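Local coordinates for protein Stk_08120 (Sulfolobus tokodaii str. 7, PDB 2EJX) that probably carries fatty acids, as a member of a thermoacidophile-specific family related to the Bet v 1-like folds, at residues A[21-35]-A[66-78]. Sequence-based numbering, arbitrary orientation.
Sequences MTIFSDPAFTIPQIF and VYKGVDEVRIIYD
S25, where helix 17-24 gives way to helix 27-34, sits on V73 and V66 as the helix pair packs against the antiparallel sheet, as in Bet v 1-like folds. V73 CG1 lies 3.7 Å from S25 CA, while CG2, on the other branch, faces M21 O and S25 CB. V66 CG1 comes within 3.5 Å of S25 O, and its CG2 meets P27 CD. The closest approach is S25 OG to K68 CE, 3.1 Å. With chi1 at 79°, S25 OG stands between its backbone N and carbonyl carbon and donates to T22 O, 2.5 Å away. Without the hydroxyl, as with an alanine here, T22 O would probably lose this donor and K68 CE the oxygen it rests on. Around this centre, the bent M21 chain brings CE to 3.7 Å from D71 O, and T30 CG2 touches I75 CD1. Farther along, F35 points its ring edge at a face of Y77, with planes at 84° and centroids 5.1 Å apart, a T-shaped stack; Y77 OH is hydrogen-bonded to H102 ND1. K68 also forms a salt bridge with E47, and a water ties it to S25, donating to S25 O at 2.6 Å and accepting from K68 NZ at 2.9 Å.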
ATOM      1  N   MET A  21       3.596   4.115 -10.246  1.00 22.75           N
ATOM      2  CA  MET A  21       2.814   5.038  -9.405  1.00 23.89           C
ATOM      3  C   MET A  21       1.303   4.859  -9.620  1.00 25.27           C
ATOM      4  O   MET A  21       0.513   4.864  -8.656  1.00 25.61           O
ATOM      5  CB  MET A  21       3.230   6.485  -9.686  1.00 24.64           C
ATOM      6  CG  MET A  21       4.634   6.880  -9.226  1.00 25.32           C
ATOM      7  SD  MET A  21       4.816   6.761  -7.410  1.00 26.95           S
ATOM      8  CE  MET A  21       3.790   8.101  -6.884  1.00 26.79           C
ATOM      9  N   THR A  22       0.878   4.765 -10.873  1.00 24.55           N
ATOM     10  CA  THR A  22      -0.526   4.516 -11.184  1.00 25.32           C
ATOM     11  C   THR A  22      -1.073   3.228 -10.562  1.00 24.46           C
ATOM     12  O   THR A  22      -2.179   3.224 -10.025  1.00 24.84           O
ATOM     13  CB  THR A  22      -0.802   4.549 -12.726  1.00 24.62           C
ATOM     14  OG1 THR A  22      -0.409   5.814 -13.241  1.00 26.47           O
ATOM     15  CG2 THR A  22      -2.286   4.367 -13.024  1.00 26.39           C
ATOM     16  N   ILE A  23      -0.308   2.128 -10.640  1.00 23.16           N
ATOM     17  CA  ILE A  23      -0.686   0.889  -9.999  1.00 22.91           C
ATOM     18  C   ILE A  23      -0.791   1.062  -8.464  1.00 23.13           C
ATOM     19  O   ILE A  23      -1.733   0.582  -7.860  1.00 23.43           O
ATOM     20  CB  ILE A  23       0.228  -0.306 -10.473  1.00 21.41           C
ATOM     21  CG1 ILE A  23      -0.019  -0.543 -11.967  1.00 21.06           C
ATOM     22  CG2 ILE A  23       0.054  -1.608  -9.642  1.00 21.33           C
ATOM     23  CD1 ILE A  23       1.040  -1.511 -12.621  1.00 22.66           C
ATOM     24  N   PHE A  24       0.128   1.779  -7.868  1.00 23.59           N
ATOM     25  CA  PHE A  24       0.081   2.014  -6.421  1.00 24.92           C
ATOM     26  C   PHE A  24      -1.159   2.839  -6.020  1.00 25.36           C
ATOM     27  O   PHE A  24      -1.651   2.691  -4.887  1.00 26.24           O
ATOM     28  CB  PHE A  24       1.387   2.676  -5.938  1.00 25.08           C
ATOM     29  CG  PHE A  24       2.426   1.688  -5.502  1.00 25.79           C
ATOM     30  CD1 PHE A  24       2.243   0.953  -4.330  1.00 25.57           C
ATOM     31  CD2 PHE A  24       3.593   1.474  -6.271  1.00 25.35           C
ATOM     32  CE1 PHE A  24       3.190   0.015  -3.910  1.00 26.91           C
ATOM     33  CE2 PHE A  24       4.550   0.567  -5.840  1.00 23.44           C
ATOM     34  CZ  PHE A  24       4.349  -0.170  -4.677  1.00 23.74           C
ATOM     35  N   SER A  25      -1.703   3.627  -6.965  1.00 25.19           N
ATOM     36  CA  SER A  25      -2.955   4.426  -6.717  1.00 24.74           C
ATOM     37  C   SER A  25      -4.212   3.567  -6.739  1.00 26.09           C
ATOM     38  O   SER A  25      -5.302   4.029  -6.400  1.00 25.22           O
ATOM     39  CB  SER A  25      -3.100   5.549  -7.746  1.00 25.69           C
ATOM     40  OG  SER A  25      -3.597   5.073  -8.994  1.00 25.84           O
ATOM     41  N   ASP A  26      -4.099   2.318  -7.194  1.00 24.90           N
ATOM     42  CA  ASP A  26      -5.191   1.351  -7.060  1.00 26.80           C
ATOM     43  C   ASP A  26      -5.166   0.644  -5.699  1.00 27.32           C
ATOM     44  O   ASP A  26      -4.276  -0.170  -5.409  1.00 25.87           O
ATOM     45  CB  ASP A  26      -5.101   0.309  -8.190  1.00 25.97           C
ATOM     46  CG  ASP A  26      -6.232  -0.725  -8.155  1.00 30.77           C
ATOM     47  OD1 ASP A  26      -7.140  -0.634  -7.280  1.00 26.23           O
ATOM     48  OD2 ASP A  26      -6.213  -1.643  -9.018  1.00 29.44           O
ATOM     49  N   PRO A  27      -6.180   0.907  -4.853  1.00 27.02           N
ATOM     50  CA  PRO A  27      -6.083   0.292  -3.536  1.00 26.79           C
ATOM     51  C   PRO A  27      -6.207  -1.221  -3.561  1.00 25.85           C
ATOM     52  O   PRO A  27      -5.747  -1.880  -2.637  1.00 26.28           O
ATOM     53  CB  PRO A  27      -7.272   0.951  -2.753  1.00 27.58           C
ATOM     54  CG  PRO A  27      -8.219   1.345  -3.761  1.00 28.89           C
ATOM     55  CD  PRO A  27      -7.400   1.733  -4.982  1.00 28.52           C
ATOM     56  N   ALA A  28      -6.788  -1.786  -4.621  1.00 24.72           N
ATOM     57  CA  ALA A  28      -6.887  -3.234  -4.759  1.00 25.78           C
ATOM     58  C   ALA A  28      -5.497  -3.847  -4.925  1.00 25.16           C
ATOM     59  O   ALA A  28      -5.292  -5.024  -4.682  1.00 25.85           O
ATOM     60  CB  ALA A  28      -7.732  -3.574  -5.963  1.00 26.05           C
ATOM     61  N   PHE A  29      -4.551  -3.034  -5.365  1.00 24.79           N
ATOM     62  CA  PHE A  29      -3.154  -3.472  -5.408  1.00 24.85           C
ATOM     63  C   PHE A  29      -2.483  -3.257  -4.068  1.00 24.23           C
ATOM     64  O   PHE A  29      -2.060  -4.226  -3.369  1.00 26.04           O
ATOM     65  CB  PHE A  29      -2.365  -2.732  -6.522  1.00 24.40           C
ATOM     66  CG  PHE A  29      -0.884  -3.050  -6.527  1.00 23.56           C
ATOM     67  CD1 PHE A  29      -0.418  -4.290  -7.052  1.00 26.77           C
ATOM     68  CD2 PHE A  29       0.043  -2.163  -6.008  1.00 25.15           C
ATOM     69  CE1 PHE A  29       0.955  -4.623  -7.033  1.00 25.02           C
ATOM     70  CE2 PHE A  29       1.446  -2.475  -5.981  1.00 23.63           C
ATOM     71  CZ  PHE A  29       1.913  -3.705  -6.517  1.00 24.22           C
ATOM     72  N   THR A  30      -2.482  -1.983  -3.670  1.00 25.23           N
ATOM     73  CA  THR A  30      -1.616  -1.462  -2.610  1.00 24.13           C
ATOM     74  C   THR A  30      -1.971  -2.017  -1.227  1.00 24.07           C
ATOM     75  O   THR A  30      -1.072  -2.361  -0.460  1.00 23.62           O
ATOM     76  CB  THR A  30      -1.642   0.063  -2.629  1.00 25.23           C
ATOM     77  OG1 THR A  30      -1.145   0.521  -3.900  1.00 23.66           O
ATOM     78  CG2 THR A  30      -0.793   0.665  -1.502  1.00 23.76           C
ATOM     79  N   ILE A  31      -3.261  -2.105  -0.904  1.00 24.67           N
ATOM     80  CA  ILE A  31      -3.671  -2.512   0.443  1.00 24.69           C
ATOM     81  C   ILE A  31      -3.341  -3.986   0.741  1.00 25.32           C
ATOM     82  O   ILE A  31      -2.731  -4.262   1.763  1.00 25.25           O
ATOM     83  CB  ILE A  31      -5.185  -2.119   0.757  1.00 24.25           C
ATOM     84  CG1 ILE A  31      -5.402  -0.615   0.570  1.00 26.69           C
ATOM     85  CG2 ILE A  31      -5.607  -2.535   2.129  1.00 22.48           C
ATOM     86  CD1 ILE A  31      -4.604   0.252   1.464  1.00 27.02           C
ATOM     87  N   PRO A  32      -3.735  -4.947  -0.141  1.00 25.65           N
ATOM     88  CA  PRO A  32      -3.333  -6.331   0.116  1.00 26.26           C
ATOM     89  C   PRO A  32      -1.810  -6.535   0.113  1.00 25.80           C
ATOM     90  O   PRO A  32      -1.294  -7.379   0.853  1.00 26.45           O
ATOM     91  CB  PRO A  32      -3.990  -7.099  -1.039  1.00 27.74           C
ATOM     92  CG  PRO A  32      -5.150  -6.179  -1.448  1.00 26.58           C
ATOM     93  CD  PRO A  32      -4.575  -4.851  -1.347  1.00 25.30           C
ATOM     94  N   GLN A  33      -1.101  -5.736  -0.662  1.00 25.71           N
ATOM     95  CA  GLN A  33       0.380  -5.847  -0.724  1.00 25.18           C
ATOM     96  C   GLN A  33       1.088  -5.410   0.544  1.00 26.33           C
ATOM     97  O   GLN A  33       2.161  -5.954   0.850  1.00 25.64           O
ATOM     98  CB  GLN A  33       0.972  -5.078  -1.905  1.00 25.64           C
ATOM     99  CG  GLN A  33       0.726  -5.682  -3.285  1.00 27.25           C
ATOM    100  CD  GLN A  33       1.547  -6.936  -3.583  1.00 28.28           C
ATOM    101  OE1 GLN A  33       1.339  -7.618  -4.617  1.00 33.66           O
ATOM    102  NE2 GLN A  33       2.463  -7.249  -2.709  1.00 23.44           N
ATOM    103  N   ILE A  34       0.503  -4.417   1.244  1.00 24.61           N
ATOM    104  CA  ILE A  34       1.198  -3.739   2.365  1.00 25.34           C
ATOM    105  C   ILE A  34       0.610  -4.016   3.741  1.00 24.25           C
ATOM    106  O   ILE A  34       1.342  -4.281   4.703  1.00 23.51           O
ATOM    107  CB  ILE A  34       1.328  -2.199   2.095  1.00 26.24           C
ATOM    108  CG1 ILE A  34       2.283  -1.943   0.903  1.00 24.11           C
ATOM    109  CG2 ILE A  34       1.911  -1.450   3.330  1.00 25.70           C
ATOM    110  CD1 ILE A  34       2.085  -0.605   0.280  1.00 24.26           C
ATOM    111  N   PHE A  35      -0.724  -4.003   3.842  1.00 25.83           N
ATOM    112  CA  PHE A  35      -1.366  -4.156   5.137  1.00 26.13           C
ATOM    113  C   PHE A  35      -1.203  -5.590   5.659  1.00 26.62           C
ATOM    114  O   PHE A  35      -1.046  -6.503   4.848  1.00 26.57           O
ATOM    115  CB  PHE A  35      -2.832  -3.713   5.077  1.00 25.70           C
ATOM    116  CG  PHE A  35      -3.015  -2.238   5.316  1.00 28.55           C
ATOM    117  CD1 PHE A  35      -2.301  -1.305   4.565  1.00 30.19           C
ATOM    118  CD2 PHE A  35      -3.846  -1.783   6.330  1.00 32.10           C
ATOM    119  CE1 PHE A  35      -2.438   0.068   4.785  1.00 30.17           C
ATOM    120  CE2 PHE A  35      -3.981  -0.397   6.576  1.00 32.52           C
ATOM    121  CZ  PHE A  35      -3.294   0.519   5.789  1.00 28.76           C
ATOM    122  N   VAL A  66      -8.337   7.168  -1.792  1.00 28.37           N
ATOM    123  CA  VAL A  66      -7.077   7.481  -2.449  1.00 28.04           C
ATOM    124  C   VAL A  66      -7.164   8.863  -3.093  1.00 29.41           C
ATOM    125  O   VAL A  66      -8.178   9.211  -3.745  1.00 29.63           O
ATOM    126  CB  VAL A  66      -6.781   6.448  -3.553  1.00 27.06           C
ATOM    127  CG1 VAL A  66      -5.497   6.823  -4.302  1.00 28.86           C
ATOM    128  CG2 VAL A  66      -6.710   5.045  -2.980  1.00 28.20           C
ATOM    129  N   TYR A  67      -6.133   9.668  -2.865  1.00 29.58           N
ATOM    130  CA  TYR A  67      -6.014  10.964  -3.466  1.00 30.97           C
ATOM    131  C   TYR A  67      -4.720  10.961  -4.261  1.00 32.54           C
ATOM    132  O   TYR A  67      -3.661  10.559  -3.756  1.00 31.72           O
ATOM    133  CB  TYR A  67      -5.984  12.054  -2.408  1.00 32.12           C
ATOM    134  CG  TYR A  67      -7.221  12.046  -1.529  1.00 31.78           C
ATOM    135  CD1 TYR A  67      -8.353  12.800  -1.888  1.00 35.14           C
ATOM    136  CD2 TYR A  67      -7.286  11.255  -0.368  1.00 31.37           C
ATOM    137  CE1 TYR A  67      -9.507  12.801  -1.103  1.00 35.25           C
ATOM    138  CE2 TYR A  67      -8.443  11.253   0.440  1.00 34.78           C
ATOM    139  CZ  TYR A  67      -9.546  12.040   0.057  1.00 36.42           C
ATOM    140  OH  TYR A  67     -10.708  12.046   0.806  1.00 34.61           O
ATOM    141  N   LYS A  68      -4.842  11.360  -5.521  1.00 33.16           N
ATOM    142  CA  LYS A  68      -3.715  11.481  -6.429  1.00 34.12           C
ATOM    143  C   LYS A  68      -3.219  12.922  -6.519  1.00 34.36           C
ATOM    144  O   LYS A  68      -4.016  13.873  -6.595  1.00 36.40           O
ATOM    145  CB  LYS A  68      -4.105  10.910  -7.811  1.00 34.62           C
ATOM    146  CG  LYS A  68      -4.651   9.481  -7.759  1.00 34.63           C
ATOM    147  CD  LYS A  68      -4.814   8.895  -9.156  1.00 34.87           C
ATOM    148  CE  LYS A  68      -5.533   7.530  -9.189  1.00 36.51           C
ATOM    149  NZ  LYS A  68      -7.019   7.467  -9.080  1.00 34.75           N
ATOM    150  N   GLY A  69      -1.903  13.099  -6.494  1.00 33.65           N
ATOM    151  CA  GLY A  69      -1.297  14.404  -6.616  1.00 32.93           C
ATOM    152  C   GLY A  69      -0.148  14.382  -7.591  1.00 32.46           C
ATOM    153  O   GLY A  69       0.123  13.371  -8.228  1.00 32.27           O
ATOM    154  N   VAL A  70       0.536  15.504  -7.723  1.00 32.08           N
ATOM    155  CA  VAL A  70       1.740  15.511  -8.509  1.00 32.07           C
ATOM    156  C   VAL A  70       2.702  14.550  -7.818  1.00 31.36           C
ATOM    157  O   VAL A  70       3.047  14.705  -6.648  1.00 30.32           O
ATOM    158  CB  VAL A  70       2.306  16.933  -8.691  1.00 32.47           C
ATOM    159  CG1 VAL A  70       3.641  16.918  -9.431  1.00 33.77           C
ATOM    160  CG2 VAL A  70       1.286  17.773  -9.462  1.00 34.00           C
ATOM    161  N   ASP A  71       3.076  13.512  -8.543  1.00 31.40           N
ATOM    162  CA  ASP A  71       4.147  12.596  -8.078  1.00 31.78           C
ATOM    163  C   ASP A  71       3.875  11.962  -6.714  1.00 31.37           C
ATOM    164  O   ASP A  71       4.792  11.518  -6.013  1.00 31.47           O
ATOM    165  CB  ASP A  71       5.522  13.278  -8.150  1.00 31.72           C
ATOM    166  CG  ASP A  71       6.045  13.417  -9.592  1.00 34.67           C
ATOM    167  OD1 ASP A  71       5.637  12.658 -10.502  1.00 36.99           O
ATOM    168  OD2 ASP A  71       6.890  14.295  -9.829  1.00 38.81           O
ATOM    169  N   GLU A  72       2.599  11.863  -6.351  1.00 31.45           N
ATOM    170  CA  GLU A  72       2.257  11.361  -5.030  1.00 32.47           C
ATOM    171  C   GLU A  72       0.912  10.664  -5.037  1.00 31.12           C
ATOM    172  O   GLU A  72       0.014  11.044  -5.794  1.00 31.41           O
ATOM    173  CB  GLU A  72       2.259  12.499  -3.990  1.00 32.75           C
ATOM    174  CG  GLU A  72       1.855  12.002  -2.596  1.00 36.13           C
ATOM    175  CD  GLU A  72       2.181  12.960  -1.459  1.00 36.53           C
ATOM    176  OE1 GLU A  72       3.137  13.769  -1.550  1.00 44.34           O
ATOM    177  OE2 GLU A  72       1.469  12.872  -0.453  1.00 42.12           O
ATOM    178  N   VAL A  73       0.790   9.611  -4.230  1.00 29.55           N
ATOM    179  CA  VAL A  73      -0.480   8.928  -3.993  1.00 28.36           C
ATOM    180  C   VAL A  73      -0.653   8.946  -2.467  1.00 28.91           C
ATOM    181  O   VAL A  73       0.238   8.552  -1.758  1.00 26.79           O
ATOM    182  CB  VAL A  73      -0.438   7.460  -4.453  1.00 29.54           C
ATOM    183  CG1 VAL A  73      -1.747   6.775  -4.136  1.00 27.33           C
ATOM    184  CG2 VAL A  73      -0.154   7.343  -5.965  1.00 28.36           C
ATOM    185  N   ARG A  74      -1.809   9.390  -1.979  1.00 29.16           N
ATOM    186  CA  ARG A  74      -2.035   9.507  -0.552  1.00 30.64           C
ATOM    187  C   ARG A  74      -3.305   8.716  -0.251  1.00 29.05           C
ATOM    188  O   ARG A  74      -4.358   8.986  -0.819  1.00 30.20           O
ATOM    189  CB  ARG A  74      -2.196  11.001  -0.230  1.00 31.36           C
ATOM    190  CG  ARG A  74      -1.932  11.387   1.180  1.00 33.67           C
ATOM    191  CD  ARG A  74      -1.971  12.920   1.379  1.00 33.89           C
ATOM    192  NE  ARG A  74      -0.793  13.556   0.764  1.00 40.71           N
ATOM    193  CZ  ARG A  74      -0.326  14.768   1.083  1.00 44.98           C
ATOM    194  NH1 ARG A  74      -0.919  15.487   2.036  1.00 45.09           N
ATOM    195  NH2 ARG A  74       0.751  15.260   0.468  1.00 43.93           N
ATOM    196  N   ILE A  75      -3.210   7.696   0.591  1.00 28.22           N
ATOM    197  CA  ILE A  75      -4.371   6.850   0.925  1.00 28.29           C
ATOM    198  C   ILE A  75      -4.719   7.121   2.385  1.00 28.74           C
ATOM    199  O   ILE A  75      -3.942   6.811   3.296  1.00 29.53           O
ATOM    200  CB  ILE A  75      -4.098   5.352   0.684  1.00 28.00           C
ATOM    201  CG1 ILE A  75      -3.661   5.134  -0.777  1.00 29.38           C
ATOM    202  CG2 ILE A  75      -5.344   4.504   0.993  1.00 28.23           C
ATOM    203  CD1 ILE A  75      -3.483   3.677  -1.226  1.00 27.87           C
ATOM    204  N   ILE A  76      -5.871   7.741   2.594  1.00 28.13           N
ATOM    205  CA  ILE A  76      -6.330   8.064   3.954  1.00 27.52           C
ATOM    206  C   ILE A  76      -7.275   6.975   4.417  1.00 26.49           C
ATOM    207  O   ILE A  76      -8.212   6.614   3.710  1.00 26.29           O
ATOM    208  CB  ILE A  76      -6.986   9.449   3.950  1.00 26.86           C
ATOM    209  CG1 ILE A  76      -5.939  10.456   3.457  1.00 27.59           C
ATOM    210  CG2 ILE A  76      -7.493   9.806   5.334  1.00 27.00           C
ATOM    211  CD1 ILE A  76      -6.405  11.911   3.409  1.00 34.68           C
ATOM    212  N   TYR A  77      -7.019   6.390   5.590  1.00 25.79           N
ATOM    213  CA  TYR A  77      -7.836   5.255   5.997  1.00 25.61           C
ATOM    214  C   TYR A  77      -8.251   5.340   7.475  1.00 25.71           C
ATOM    215  O   TYR A  77      -7.602   6.057   8.245  1.00 26.71           O
ATOM    216  CB  TYR A  77      -7.101   3.941   5.748  1.00 24.55           C
ATOM    217  CG  TYR A  77      -5.851   3.787   6.592  1.00 25.31           C
ATOM    218  CD1 TYR A  77      -5.921   3.247   7.888  1.00 22.17           C
ATOM    219  CD2 TYR A  77      -4.580   4.197   6.102  1.00 24.42           C
ATOM    220  CE1 TYR A  77      -4.771   3.100   8.674  1.00 23.82           C
ATOM    221  CE2 TYR A  77      -3.440   4.049   6.894  1.00 23.73           C
ATOM    222  CZ  TYR A  77      -3.565   3.511   8.168  1.00 22.21           C
ATOM    223  OH  TYR A  77      -2.446   3.374   8.913  1.00 26.54           O
ATOM    224  N   ASP A  78      -9.321   4.617   7.821  1.00 27.43           N
ATOM    225  CA  ASP A  78      -9.769   4.408   9.216  1.00 28.14           C
ATOM    226  C   ASP A  78     -10.050   2.968   9.475  1.00 28.72           C
ATOM    227  O   ASP A  78     -10.542   2.273   8.624  1.00 28.89           O
ATOM    228  CB  ASP A  78     -11.037   5.245   9.550  1.00 28.32           C
ATOM    229  CG  ASP A  78     -12.251   4.904   8.663  1.00 29.05           C
ATOM    230  OD1 ASP A  78     -12.438   5.610   7.635  1.00 30.07           O
ATOM    231  OD2 ASP A  78     -13.026   3.956   8.983  1.00 30.66           O
TER
HETATM  232  O   HOH W   1      -7.391   5.167  -7.388  1.00 35.09           O